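Local coordinates for fructooligosaccharide ABC transporter substrate-binding protein FusA (Streptococcus pneumoniae, PDB 5G62) that binds kestose, nystose and longer fructooligosaccharides, but not sucrose, as the solute-binding component of the FusABC-MsmK ABC transporter that imports them, at residues K106-A111 against M303-D308; D71-A76 against H115-P120; D215-F220 against I481-Y486. The protein carries 2 engineered substitutions. One frame throughout, in Å; residues are numbered along the deposited sequence.

How the contacts relate
Contacts 1 and 2 are buried neighbours, their centres about 11 Å apart, and they touch: Ser118 of 115-120 meets the backbone of Arg307, and Pro120 packs on Phe305. The two are also connected through strand 121-123, which follows 115-120 and pairs antiparallel with strand 305-306 of contact 1. Contact 3 stands apart, about 20 Å from contact 1 and 25 Å from contact 2 between centres, and is only partly buried. Chemistry follows place. Contact 1 combines a leucine-phenylalanine core with an arginine-carbonyl grip; contact 2 has no hydrogen bonds across it; contact 3 depends on a glutamine reading backbone, next to a calcium ion.

Contact 1 (K106-A111 against M303-D308); sequences KALMTA and MGFARD
Leu108, in the last turn of helix 104-109, meets both Phe305 and Arg307, with its side chain on one and its carbonyl on the other. Its CD1 lies over one face of the Phe305 ring, while CB makes the closest carbon approach, 3.6 Å from Phe305 CZ. Met109 comes to the same ring at the edge, near its plane, with CG 4.4 Å from CZ of Phe305. At the far end of the leucine, CD1 brushes Met303 CE at 4.3 Å.

The polar half belongs to Arg307. Its chain bends at chi3 (-86°), turning the guanidinium side-on to that turn, where NE lies 3.1 Å and NH2 3.0 Å from Leu108 O. Both bonds lie in the guanidinium plane; NE comes almost straight down the C=O axis (173°), NH2 from a more slanted direction. Two donors thus grip a single carbonyl oxygen, leaving NH1 to a salt bridge with Asp69 and a hydrogen bond to Val425 O.

The contact joins helix 104-109 to strand 305-306 behind the sugar site, the Phe305 side chain about 8 Å from that of substrate-binding Glu123. Met109 also packs on Leu99 of helix 93-101, and Phe305 on Ile122 of strand 121-123, the antiparallel neighbour of its own strand.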
ATOM      1  N   LYS A 106      -8.781  17.500   8.531  1.00 29.25           N
ATOM      2  CA  LYS A 106      -8.558  17.932   9.909  1.00 32.58           C
ATOM      3  C   LYS A 106      -9.009  16.869  10.889  1.00 30.84           C
ATOM      4  O   LYS A 106      -8.311  16.543  11.845  1.00 29.53           O
ATOM      5  CB  LYS A 106      -9.337  19.222  10.206  1.00 33.62           C
ATOM      6  CG  LYS A 106      -8.803  20.463   9.608  1.00 40.93           C
ATOM      7  CD  LYS A 106      -9.659  21.686  10.046  1.00 47.69           C
ATOM      8  CE  LYS A 106     -10.601  22.100   8.927  1.00 52.89           C
ATOM      9  NZ  LYS A 106     -11.300  23.404   9.112  1.00 56.96           N
ATOM     10  N   ALA A 107     -10.204  16.345  10.672  1.00 30.46           N
ATOM     11  CA  ALA A 107     -10.734  15.333  11.566  1.00 32.18           C
ATOM     12  C   ALA A 107      -9.881  14.065  11.528  1.00 33.64           C
ATOM     13  O   ALA A 107      -9.634  13.453  12.570  1.00 32.30           O
ATOM     14  CB  ALA A 107     -12.190  15.052  11.201  1.00 34.07           C
ATOM     15  N   LEU A 108      -9.387  13.683  10.347  1.00 33.69           N
ATOM     16  CA  LEU A 108      -8.502  12.516  10.223  1.00 33.41           C
ATOM     17  C   LEU A 108      -7.147  12.718  10.893  1.00 31.38           C
ATOM     18  O   LEU A 108      -6.473  11.741  11.165  1.00 35.21           O
ATOM     19  CB  LEU A 108      -8.286  12.173   8.750  1.00 33.13           C
ATOM     20  CG  LEU A 108      -9.522  11.599   8.038  1.00 35.01           C
ATOM     21  CD1 LEU A 108      -9.346  11.484   6.541  1.00 34.40           C
ATOM     22  CD2 LEU A 108      -9.841  10.259   8.628  1.00 38.93           C
ATOM     23  N   MET A 109      -6.731  13.953  11.164  1.00 31.12           N
ATOM     24  CA  MET A 109      -5.449  14.192  11.820  1.00 31.98           C
ATOM     25  C   MET A 109      -5.545  14.216  13.345  1.00 33.17           C
ATOM     26  O   MET A 109      -4.512  14.214  14.018  1.00 34.84           O
ATOM     27  CB  MET A 109      -4.838  15.521  11.346  1.00 32.09           C
ATOM     28  CG  MET A 109      -4.553  15.569   9.847  1.00 33.01           C
ATOM     29  SD  MET A 109      -4.213  17.220   9.184  1.00 32.94           S
ATOM     30  CE  MET A 109      -2.692  17.660   9.990  1.00 30.25           C
ATOM     31  N   THR A 110      -6.744  14.210  13.914  1.00 30.42           N
ATOM     32  CA  THR A 110      -6.930  14.586  15.309  1.00 32.33           C
ATOM     33  C   THR A 110      -7.208  13.352  16.154  1.00 30.99           C
ATOM     34  O   THR A 110      -8.145  12.604  15.871  1.00 34.90           O
ATOM     35  CB  THR A 110      -8.080  15.601  15.432  1.00 33.58           C
ATOM     36  OG1 THR A 110      -7.824  16.728  14.592  1.00 31.98           O
ATOM     37  CG2 THR A 110      -8.263  16.080  16.877  1.00 34.12           C
ATOM     38  N   ALA A 111      -6.407  13.153  17.188  1.00 30.21           N
ATOM     39  CA  ALA A 111      -6.571  12.023  18.102  1.00 32.61           C
ATOM     40  C   ALA A 111      -7.803  12.213  18.973  1.00 34.80           C
ATOM     41  O   ALA A 111      -8.314  13.333  19.110  1.00 31.54           O
ATOM     42  CB  ALA A 111      -5.329  11.872  18.977  1.00 34.22           C
ATOM     43  N   MET A 303      -6.543   3.984   1.250  1.00 24.15           N
ATOM     44  CA  MET A 303      -7.027   5.291   0.817  1.00 25.27           C
ATOM     45  C   MET A 303      -5.819   6.199   0.598  1.00 23.21           C
ATOM     46  O   MET A 303      -4.690   5.855   0.957  1.00 21.89           O
ATOM     47  CB  MET A 303      -8.014   5.896   1.830  1.00 29.65           C
ATOM     48  CG  MET A 303      -7.359   6.312   3.148  1.00 34.66           C
ATOM     49  SD  MET A 303      -8.454   7.047   4.404  1.00 39.28           S
ATOM     50  CE  MET A 303      -9.215   8.405   3.529  1.00 44.88           C
ATOM     51  N   GLY A 304      -6.073   7.376   0.011  1.00 22.25           N
ATOM     52  CA  GLY A 304      -5.002   8.309  -0.267  1.00 22.95           C
ATOM     53  C   GLY A 304      -4.696   9.223   0.911  1.00 24.04           C
ATOM     54  O   GLY A 304      -4.711  10.456   0.769  1.00 24.47           O
ATOM     55  N   PHE A 305      -4.412   8.625   2.061  1.00 24.26           N
ATOM     56  CA  PHE A 305      -4.128   9.325   3.296  1.00 23.66           C
ATOM     57  C   PHE A 305      -3.298   8.423   4.187  1.00 24.63           C
ATOM     58  O   PHE A 305      -3.605   7.246   4.344  1.00 26.98           O
ATOM     59  CB  PHE A 305      -5.414   9.725   4.029  1.00 25.09           C
ATOM     60  CG  PHE A 305      -5.192  10.381   5.382  1.00 25.44           C
ATOM     61  CD1 PHE A 305      -4.959  11.754   5.479  1.00 25.32           C
ATOM     62  CD2 PHE A 305      -5.269   9.634   6.564  1.00 26.35           C
ATOM     63  CE1 PHE A 305      -4.802  12.358   6.707  1.00 25.60           C
ATOM     64  CE2 PHE A 305      -5.110  10.259   7.813  1.00 27.89           C
ATOM     65  CZ  PHE A 305      -4.890  11.625   7.871  1.00 27.41           C
ATOM     66  N   ALA A 306      -2.244   8.980   4.765  1.00 25.92           N
ATOM     67  CA  ALA A 306      -1.478   8.337   5.817  1.00 25.13           C
ATOM     68  C   ALA A 306      -1.318   9.359   6.934  1.00 26.56           C
ATOM     69  O   ALA A 306      -0.819  10.466   6.695  1.00 25.65           O
ATOM     70  CB  ALA A 306      -0.115   7.876   5.312  1.00 26.43           C
ATOM     71  N   ARG A 307      -1.729   8.965   8.142  1.00 23.49           N
ATOM     72  CA  ARG A 307      -1.802   9.871   9.282  1.00 29.69           C
ATOM     73  C   ARG A 307      -0.437  10.464   9.626  1.00 28.32           C
ATOM     74  O   ARG A 307      -0.323  11.647   9.953  1.00 26.57           O
ATOM     75  CB  ARG A 307      -2.380   9.095  10.470  1.00 32.59           C
ATOM     76  CG  ARG A 307      -2.660   9.845  11.725  1.00 34.68           C
ATOM     77  CD  ARG A 307      -3.595   9.009  12.576  1.00 40.40           C
ATOM     78  NE  ARG A 307      -4.958   9.290  12.170  1.00 42.25           N
ATOM     79  CZ  ARG A 307      -5.976   8.445  12.189  1.00 39.09           C
ATOM     80  NH1 ARG A 307      -5.836   7.201  12.606  1.00 37.17           N
ATOM     81  NH2 ARG A 307      -7.162   8.874  11.785  1.00 49.11           N
ATOM     82  N   ASP A 308       0.610   9.658   9.567  1.00 26.54           N
ATOM     83  CA  ASP A 308       1.895  10.048  10.123  1.00 27.37           C
ATOM     84  C   ASP A 308       2.984   9.838   9.082  1.00 28.70           C
ATOM     85  O   ASP A 308       3.523   8.734   8.945  1.00 31.36           O
ATOM     86  CB  ASP A 308       2.203   9.255  11.392  1.00 28.86           C
ATOM     87  CG  ASP A 308       3.654   9.388  11.817  1.00 30.93           C
ATOM     88  OD1 ASP A 308       4.301  10.374  11.427  1.00 31.13           O
ATOM     89  OD2 ASP A 308       4.171   8.501  12.512  1.00 33.83           O
TER

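Contact 2 (D71-A76 against H115-P120); sequences DLMNWA and HIYSFP
The Tyr117 ring takes Ala76 CB on one face and the sulfur of Met73 at an oblique angle. The alanine methyl makes a CH-pi contact, 3.6 Å from the centroid of the Tyr117 ring and 19° off its normal, displaced toward the rim so that the closest ring carbon is CE1, 3.4 Å from Ala76 CB. Met73 approaches one turn back along helix 69-77. Bends at chi2 (-54°) and chi3 (-60°) fold its chain round until SD lies 4.0 Å from Tyr117 CE2, a Met-aromatic contact in which the two side chains cross at about a right angle.

At the base of the ring, Leu72 reaches both Tyr117 and Ser118: CD2 sits 4.4 Å from Tyr117 CB, and CD1 is 3.8 Å from Ser118 OG. Leu72 also packs on Val311 of strand 310-312.

Polar ends find partners beyond the helix. Tyr117 OH is hydrogen-bonded to Asp113 OD2, which probably helps fix how the ring is turned toward Ala76, and Ser118 OG to the backbone O of Arg307. With no hydrogen bond between them, helix 69-77 and the irregular chain leading to strand 121-123 meet through apolar, CH-pi and sulfur-aromatic packing, while the polar atoms of Tyr117 and Ser118 are satisfied by other residues.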
ATOM      1  N   ASP A  71       1.572   3.023  18.209  1.00 37.97           N
ATOM      2  CA  ASP A  71       2.885   3.625  18.417  1.00 40.31           C
ATOM      3  C   ASP A  71       2.777   5.126  18.628  1.00 38.22           C
ATOM      4  O   ASP A  71       3.359   5.677  19.570  1.00 43.28           O
ATOM      5  CB  ASP A  71       3.809   3.295  17.233  1.00 41.33           C
ATOM      6  CG  ASP A  71       4.341   1.878  17.296  1.00 43.85           C
ATOM      7  OD1 ASP A  71       4.238   1.250  18.357  1.00 49.73           O
ATOM      8  OD2 ASP A  71       4.853   1.366  16.290  1.00 53.66           O
ATOM      9  N   LEU A  72       2.017   5.804  17.763  1.00 38.45           N
ATOM     10  CA  LEU A  72       1.794   7.238  17.876  1.00 36.18           C
ATOM     11  C   LEU A  72       1.336   7.639  19.269  1.00 38.23           C
ATOM     12  O   LEU A  72       1.932   8.521  19.884  1.00 37.41           O
ATOM     13  CB  LEU A  72       0.750   7.696  16.863  1.00 38.78           C
ATOM     14  CG  LEU A  72       1.161   8.492  15.638  1.00 38.78           C
ATOM     15  CD1 LEU A  72      -0.064   9.146  15.011  1.00 39.82           C
ATOM     16  CD2 LEU A  72       2.261   9.498  15.932  1.00 35.36           C
ATOM     17  N   MET A  73       0.239   7.042  19.755  1.00 36.67           N
ATOM     18  CA  MET A  73      -0.296   7.428  21.060  1.00 38.15           C
ATOM     19  C   MET A  73       0.649   7.067  22.203  1.00 36.79           C
ATOM     20  O   MET A  73       0.721   7.790  23.205  1.00 40.02           O
ATOM     21  CB  MET A  73      -1.652   6.776  21.305  1.00 43.28           C
ATOM     22  CG  MET A  73      -2.750   7.276  20.426  1.00 47.62           C
ATOM     23  SD  MET A  73      -2.921   9.064  20.480  1.00 44.59           S
ATOM     24  CE  MET A  73      -3.269   9.364  22.191  1.00 47.11           C
ATOM     25  N   ASN A  74       1.337   5.924  22.110  1.00 37.74           N
ATOM     26  CA  ASN A  74       2.282   5.574  23.158  1.00 35.50           C
ATOM     27  C   ASN A  74       3.398   6.594  23.230  1.00 36.53           C
ATOM     28  O   ASN A  74       3.776   7.025  24.318  1.00 36.58           O
ATOM     29  CB  ASN A  74       2.838   4.168  22.933  1.00 35.05           C
ATOM     30  CG  ASN A  74       1.842   3.118  23.293  1.00 35.97           C
ATOM     31  OD1 ASN A  74       0.884   3.404  23.995  1.00 36.60           O
ATOM     32  ND2 ASN A  74       2.031   1.900  22.786  1.00 36.24           N
ATOM     33  N   TRP A  75       3.920   7.019  22.076  1.00 34.16           N
ATOM     34  CA  TRP A  75       4.951   8.052  22.101  1.00 34.26           C
ATOM     35  C   TRP A  75       4.402   9.359  22.661  1.00 37.23           C
ATOM     36  O   TRP A  75       5.102  10.069  23.398  1.00 35.13           O
ATOM     37  CB  TRP A  75       5.515   8.283  20.698  1.00 32.58           C
ATOM     38  CG  TRP A  75       6.154   7.102  20.077  1.00 30.86           C
ATOM     39  CD1 TRP A  75       6.659   5.994  20.707  1.00 31.74           C
ATOM     40  CD2 TRP A  75       6.362   6.898  18.681  1.00 29.70           C
ATOM     41  NE1 TRP A  75       7.180   5.112  19.771  1.00 29.77           N
ATOM     42  CE2 TRP A  75       7.021   5.652  18.527  1.00 31.25           C
ATOM     43  CE3 TRP A  75       6.066   7.647  17.547  1.00 31.07           C
ATOM     44  CZ2 TRP A  75       7.352   5.134  17.267  1.00 32.01           C
ATOM     45  CZ3 TRP A  75       6.425   7.140  16.293  1.00 32.81           C
ATOM     46  CH2 TRP A  75       7.061   5.905  16.170  1.00 31.77           C
ATOM     47  N   ALA A  76       3.159   9.694  22.322  1.00 38.55           N
ATOM     48  CA  ALA A  76       2.561  10.915  22.843  1.00 41.01           C
ATOM     49  C   ALA A  76       2.373  10.836  24.350  1.00 43.54           C
ATOM     50  O   ALA A  76       2.720  11.777  25.068  1.00 45.42           O
ATOM     51  CB  ALA A  76       1.232  11.182  22.146  1.00 41.65           C
ATOM     52  N   HIS A 115      -5.695  16.337  20.287  1.00 33.02           N
ATOM     53  CA  HIS A 115      -4.430  16.856  19.785  1.00 31.68           C
ATOM     54  C   HIS A 115      -4.141  16.308  18.383  1.00 29.95           C
ATOM     55  O   HIS A 115      -4.716  15.318  17.962  1.00 28.74           O
ATOM     56  CB  HIS A 115      -3.295  16.500  20.741  1.00 34.06           C
ATOM     57  CG  HIS A 115      -3.373  17.216  22.061  1.00 36.72           C
ATOM     58  ND1 HIS A 115      -3.183  18.576  22.186  1.00 38.80           N
ATOM     59  CD2 HIS A 115      -3.600  16.753  23.313  1.00 39.76           C
ATOM     60  CE1 HIS A 115      -3.286  18.917  23.455  1.00 39.67           C
ATOM     61  NE2 HIS A 115      -3.539  17.830  24.158  1.00 40.26           N
ATOM     62  N   ILE A 116      -3.277  17.003  17.654  1.00 31.60           N
ATOM     63  CA  ILE A 116      -2.660  16.505  16.433  1.00 32.00           C
ATOM     64  C   ILE A 116      -1.214  16.157  16.741  1.00 31.28           C
ATOM     65  O   ILE A 116      -0.480  16.974  17.313  1.00 33.50           O
ATOM     66  CB  ILE A 116      -2.744  17.537  15.306  1.00 30.78           C
ATOM     67  CG1 ILE A 116      -4.227  17.752  14.954  1.00 31.75           C
ATOM     68  CG2 ILE A 116      -1.911  17.094  14.104  1.00 30.13           C
ATOM     69  CD1 ILE A 116      -4.453  18.901  14.051  1.00 31.57           C
ATOM     70  N   TYR A 117      -0.804  14.944  16.361  1.00 28.03           N
ATOM     71  CA  TYR A 117       0.517  14.446  16.711  1.00 30.00           C
ATOM     72  C   TYR A 117       1.431  14.214  15.515  1.00 29.32           C
ATOM     73  O   TYR A 117       2.631  13.970  15.707  1.00 31.70           O
ATOM     74  CB  TYR A 117       0.400  13.143  17.510  1.00 31.03           C
ATOM     75  CG  TYR A 117      -0.187  13.325  18.892  1.00 31.94           C
ATOM     76  CD1 TYR A 117       0.499  14.047  19.866  1.00 35.43           C
ATOM     77  CD2 TYR A 117      -1.420  12.776  19.226  1.00 32.21           C
ATOM     78  CE1 TYR A 117      -0.037  14.219  21.134  1.00 38.43           C
ATOM     79  CE2 TYR A 117      -1.960  12.948  20.484  1.00 34.24           C
ATOM     80  CZ  TYR A 117      -1.266  13.643  21.431  1.00 36.68           C
ATOM     81  OH  TYR A 117      -1.823  13.796  22.672  1.00 40.19           O
ATOM     82  N   SER A 118       0.920  14.313  14.297  1.00 26.92           N
ATOM     83  CA  SER A 118       1.727  13.953  13.152  1.00 26.54           C
ATOM     84  C   SER A 118       1.192  14.671  11.933  1.00 25.24           C
ATOM     85  O   SER A 118       0.052  15.131  11.913  1.00 26.26           O
ATOM     86  CB  SER A 118       1.720  12.440  12.937  1.00 25.45           C
ATOM     87  OG  SER A 118       0.433  11.998  12.613  1.00 27.65           O
ATOM     88  N   PHE A 119       2.034  14.751  10.926  1.00 25.88           N
ATOM     89  CA  PHE A 119       1.752  15.425   9.683  1.00 26.30           C
ATOM     90  C   PHE A 119       1.537  14.393   8.583  1.00 25.72           C
ATOM     91  O   PHE A 119       2.403  13.527   8.382  1.00 27.28           O
ATOM     92  CB  PHE A 119       2.918  16.349   9.322  1.00 26.88           C
ATOM     93  CG  PHE A 119       3.135  17.477  10.321  1.00 26.45           C
ATOM     94  CD1 PHE A 119       2.375  18.649  10.245  1.00 26.90           C
ATOM     95  CD2 PHE A 119       4.099  17.373  11.310  1.00 26.42           C
ATOM     96  CE1 PHE A 119       2.586  19.697  11.147  1.00 26.94           C
ATOM     97  CE2 PHE A 119       4.309  18.448  12.247  1.00 27.39           C
ATOM     98  CZ  PHE A 119       3.552  19.577  12.155  1.00 26.81           C
ATOM     99  N   PRO A 120       0.442  14.482   7.832  1.00 23.12           N
ATOM    100  CA  PRO A 120       0.044  13.379   6.955  1.00 22.38           C
ATOM    101  C   PRO A 120       0.526  13.515   5.508  1.00 23.01           C
ATOM    102  O   PRO A 120       1.002  14.562   5.055  1.00 22.44           O
ATOM    103  CB  PRO A 120      -1.482  13.443   7.032  1.00 22.21           C
ATOM    104  CG  PRO A 120      -1.708  15.018   7.042  1.00 22.49           C
ATOM    105  CD  PRO A 120      -0.649  15.465   8.003  1.00 23.00           C
TER

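Contact 3 (D215-F220 against I481-Y486); sequences DGKVDF and IKQKYY. With CA (calcium ion), chain E.
Lys482 touches Val218 with the base of its side chain, CB lying 4.3 Å from Val218 CG1, after which the chain leads its ammonium end away. Its carbonyl oxygen is hydrogen-bonded to the hydroxyl of Tyr422.

Gln483 does the polar work. CG is anti to the backbone N and the chain turns at chi2 (71°), which lays the amide alongside the 216-218 backbone. There OE1 takes the N-H of Val218 at 2.7 Å, on a lone pair in the carbonyl plane and nearly straight (162°), while NE2 gives a hydrogen bond to Gly216 O at 3.1 Å. One amide therefore satisfies a backbone acceptor and a backbone donor two residues apart, straddling Lys217, and these opposite demands fix which end is oxygen. A water adds to the grip by donating to Gln483 OE1 at 3.0 Å and to Val218 O; NE2 has a second partner in Asp487 OD1.

A turn further on, Tyr486 packs against the buried Val218, which Leu210 and Leu479 also touch. Its CB is 3.9 Å from Val218 CG2, and its ring stands obliquely to that methyl and to Gly216 O.

Strand 218-220 runs roughly antiparallel to the helix (154°) and forms a two-stranded hairpin with 210-212, whose connecting turn contains an Asx turn, Asp215 OD1 accepting from the backbone N of Lys217. The strand ends in a calcium site: Asp219 OD1 at 2.5 Å and Phe220 O at 2.4 Å bind the calcium ion with three waters, and Asp223 and Asn224 complete this seven-ligand site.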
ATOM      1  N   ASP A 215     -25.328  -4.807   5.070  1.00 26.98           N
ATOM      2  CA  ASP A 215     -26.131  -4.648   6.258  1.00 28.91           C
ATOM      3  C   ASP A 215     -25.453  -3.826   7.353  1.00 29.29           C
ATOM      4  O   ASP A 215     -26.014  -3.718   8.443  1.00 29.65           O
ATOM      5  CB  ASP A 215     -26.480  -6.016   6.807  1.00 31.77           C
ATOM      6  CG  ASP A 215     -25.254  -6.813   7.167  1.00 34.37           C
ATOM      7  OD1 ASP A 215     -24.110  -6.376   6.893  1.00 32.25           O
ATOM      8  OD2 ASP A 215     -25.445  -7.907   7.728  1.00 42.40           O
ATOM      9  N   GLY A 216     -24.279  -3.251   7.101  1.00 27.97           N
ATOM     10  CA  GLY A 216     -23.575  -2.476   8.110  1.00 28.49           C
ATOM     11  C   GLY A 216     -22.830  -3.293   9.143  1.00 28.81           C
ATOM     12  O   GLY A 216     -22.336  -2.731  10.115  1.00 26.78           O
ATOM     13  N   LYS A 217     -22.732  -4.599   8.963  1.00 30.89           N
ATOM     14  CA  LYS A 217     -22.034  -5.484   9.884  1.00 32.15           C
ATOM     15  C   LYS A 217     -20.609  -5.713   9.393  1.00 26.80           C
ATOM     16  O   LYS A 217     -20.393  -6.173   8.261  1.00 24.59           O
ATOM     17  CB  LYS A 217     -22.768  -6.824   9.993  1.00 41.11           C
ATOM     18  CG  LYS A 217     -22.907  -7.391  11.388  1.00 56.41           C
ATOM     19  CD  LYS A 217     -23.789  -8.653  11.394  1.00 67.35           C
ATOM     20  CE  LYS A 217     -25.242  -8.337  11.794  1.00 79.59           C
ATOM     21  NZ  LYS A 217     -26.165  -9.510  11.661  1.00 84.61           N
ATOM     22  N   VAL A 218     -19.650  -5.383  10.243  1.00 23.71           N
ATOM     23  CA  VAL A 218     -18.239  -5.641   9.975  1.00 23.34           C
ATOM     24  C   VAL A 218     -17.989  -7.145   9.987  1.00 21.57           C
ATOM     25  O   VAL A 218     -18.454  -7.851  10.876  1.00 21.99           O
ATOM     26  CB  VAL A 218     -17.370  -4.937  11.030  1.00 24.87           C
ATOM     27  CG1 VAL A 218     -15.915  -5.291  10.872  1.00 27.39           C
ATOM     28  CG2 VAL A 218     -17.556  -3.383  10.946  1.00 27.30           C
ATOM     29  N   ASP A 219     -17.256  -7.620   8.995  1.00 22.37           N
ATOM     30  CA  ASP A 219     -17.056  -9.042   8.752  1.00 22.67           C
ATOM     31  C   ASP A 219     -15.559  -9.343   8.745  1.00 23.37           C
ATOM     32  O   ASP A 219     -14.835  -8.888   7.853  1.00 23.57           O
ATOM     33  CB  ASP A 219     -17.705  -9.452   7.414  1.00 23.49           C
ATOM     34  CG  ASP A 219     -17.518 -10.968   7.084  1.00 23.26           C
ATOM     35  OD1 ASP A 219     -17.139 -11.674   7.996  1.00 26.04           O
ATOM     36  OD2 ASP A 219     -17.756 -11.417   5.941  1.00 21.67           O
ATOM     37  N   PHE A 220     -15.107 -10.111   9.733  1.00 22.58           N
ATOM     38  CA  PHE A 220     -13.755 -10.679   9.685  1.00 23.10           C
ATOM     39  C   PHE A 220     -13.718 -11.795   8.638  1.00 23.21           C
ATOM     40  O   PHE A 220     -14.453 -12.776   8.739  1.00 23.48           O
ATOM     41  CB  PHE A 220     -13.349 -11.219  11.069  1.00 23.53           C
ATOM     42  CG  PHE A 220     -12.004 -11.889  11.104  1.00 25.35           C
ATOM     43  CD1 PHE A 220     -10.852 -11.142  11.110  1.00 25.77           C
ATOM     44  CD2 PHE A 220     -11.901 -13.281  11.118  1.00 28.19           C
ATOM     45  CE1 PHE A 220      -9.630 -11.752  11.176  1.00 26.55           C
ATOM     46  CE2 PHE A 220     -10.666 -13.908  11.161  1.00 27.22           C
ATOM     47  CZ  PHE A 220      -9.541 -13.135  11.188  1.00 28.54           C
ATOM     48  N   ILE A 481     -14.873  -4.482  18.926  1.00 26.27           N
ATOM     49  CA  ILE A 481     -14.217  -3.175  18.918  1.00 26.15           C
ATOM     50  C   ILE A 481     -14.278  -2.531  17.525  1.00 26.26           C
ATOM     51  O   ILE A 481     -14.593  -1.340  17.402  1.00 24.67           O
ATOM     52  CB  ILE A 481     -12.774  -3.292  19.422  1.00 26.17           C
ATOM     53  CG1 ILE A 481     -12.774  -3.599  20.919  1.00 27.71           C
ATOM     54  CG2 ILE A 481     -11.969  -1.992  19.136  1.00 24.76           C
ATOM     55  CD1 ILE A 481     -11.446  -3.950  21.447  1.00 30.11           C
ATOM     56  N   LYS A 482     -13.997  -3.303  16.462  1.00 24.71           N
ATOM     57  CA  LYS A 482     -14.051  -2.755  15.105  1.00 25.90           C
ATOM     58  C   LYS A 482     -15.466  -2.317  14.764  1.00 25.92           C
ATOM     59  O   LYS A 482     -15.667  -1.287  14.111  1.00 24.57           O
ATOM     60  CB  LYS A 482     -13.551  -3.773  14.067  1.00 26.23           C
ATOM     61  CG  LYS A 482     -12.075  -4.091  14.140  1.00 26.87           C
ATOM     62  CD  LYS A 482     -11.235  -2.895  13.727  1.00 28.77           C
ATOM     63  CE  LYS A 482      -9.757  -3.240  13.713  1.00 31.46           C
ATOM     64  NZ  LYS A 482      -8.933  -2.232  12.989  1.00 32.46           N
ATOM     65  N   GLN A 483     -16.455  -3.079  15.226  1.00 25.48           N
ATOM     66  CA  GLN A 483     -17.845  -2.717  14.991  1.00 26.96           C
ATOM     67  C   GLN A 483     -18.215  -1.448  15.768  1.00 26.33           C
ATOM     68  O   GLN A 483     -18.952  -0.602  15.264  1.00 25.58           O
ATOM     69  CB  GLN A 483     -18.772  -3.880  15.353  1.00 26.96           C
ATOM     70  CG  GLN A 483     -20.251  -3.650  15.005  1.00 26.74           C
ATOM     71  CD  GLN A 483     -20.526  -3.673  13.482  1.00 27.80           C
ATOM     72  OE1 GLN A 483     -20.204  -4.642  12.794  1.00 24.89           O
ATOM     73  NE2 GLN A 483     -21.109  -2.590  12.967  1.00 25.94           N
ATOM     74  N   LYS A 484     -17.696  -1.300  16.979  1.00 27.38           N
ATOM     75  CA  LYS A 484     -17.968  -0.074  17.751  1.00 28.72           C
ATOM     76  C   LYS A 484     -17.519   1.159  16.987  1.00 26.67           C
ATOM     77  O   LYS A 484     -18.298   2.092  16.773  1.00 27.14           O
ATOM     78  CB  LYS A 484     -17.256  -0.120  19.105  1.00 31.22           C
ATOM     79  CG  LYS A 484     -17.437   1.143  19.960  1.00 32.82           C
ATOM     80  CD  LYS A 484     -16.816   0.961  21.335  1.00 35.26           C
ATOM     81  CE  LYS A 484     -15.310   1.163  21.314  1.00 35.16           C
ATOM     82  NZ  LYS A 484     -14.661   1.070  22.630  1.00 36.33           N
ATOM     83  N   TYR A 485     -16.262   1.176  16.557  1.00 26.42           N
ATOM     84  CA  TYR A 485     -15.741   2.340  15.854  1.00 26.76           C
ATOM     85  C   TYR A 485     -16.402   2.553  14.494  1.00 26.97           C
ATOM     86  O   TYR A 485     -16.572   3.699  14.088  1.00 26.64           O
ATOM     87  CB  TYR A 485     -14.228   2.239  15.712  1.00 26.34           C
ATOM     88  CG  TYR A 485     -13.568   2.572  17.002  1.00 28.39           C
ATOM     89  CD1 TYR A 485     -13.374   3.908  17.381  1.00 29.92           C
ATOM     90  CD2 TYR A 485     -13.177   1.564  17.884  1.00 28.27           C
ATOM     91  CE1 TYR A 485     -12.789   4.224  18.613  1.00 30.23           C
ATOM     92  CE2 TYR A 485     -12.594   1.864  19.098  1.00 28.40           C
ATOM     93  CZ  TYR A 485     -12.408   3.186  19.466  1.00 30.02           C
ATOM     94  OH  TYR A 485     -11.833   3.464  20.675  1.00 30.82           O
ATOM     95  N   TYR A 486     -16.818   1.490  13.801  1.00 25.79           N
ATOM     96  CA  TYR A 486     -17.571   1.688  12.564  1.00 26.37           C
ATOM     97  C   TYR A 486     -18.899   2.393  12.848  1.00 27.41           C
ATOM     98  O   TYR A 486     -19.273   3.348  12.153  1.00 24.92           O
ATOM     99  CB  TYR A 486     -17.821   0.365  11.835  1.00 26.03           C
ATOM    100  CG  TYR A 486     -18.589   0.570  10.537  1.00 26.13           C
ATOM    101  CD1 TYR A 486     -17.929   0.959   9.378  1.00 25.91           C
ATOM    102  CD2 TYR A 486     -19.960   0.399  10.481  1.00 27.31           C
ATOM    103  CE1 TYR A 486     -18.597   1.179   8.210  1.00 27.81           C
ATOM    104  CE2 TYR A 486     -20.662   0.603   9.295  1.00 28.11           C
ATOM    105  CZ  TYR A 486     -19.966   1.003   8.163  1.00 27.84           C
ATOM    106  OH  TYR A 486     -20.628   1.253   6.998  1.00 29.18           O
TER
HETATM  107 CA    CA E 545     -16.550 -13.725   9.215  1.00 31.51          CA
HETATM  108  O   HOH W   1     -19.857  -7.531  13.622  1.00 47.37           O
HETATM  109  O   HOH W   2     -16.919 -12.236  11.203  1.00 34.94           O
HETATM  110  O   HOH W   3     -18.055 -15.355  10.745  1.00 36.60           O
HETATM  111  O   HOH W   4     -19.176 -13.739   9.010  1.00 35.58           O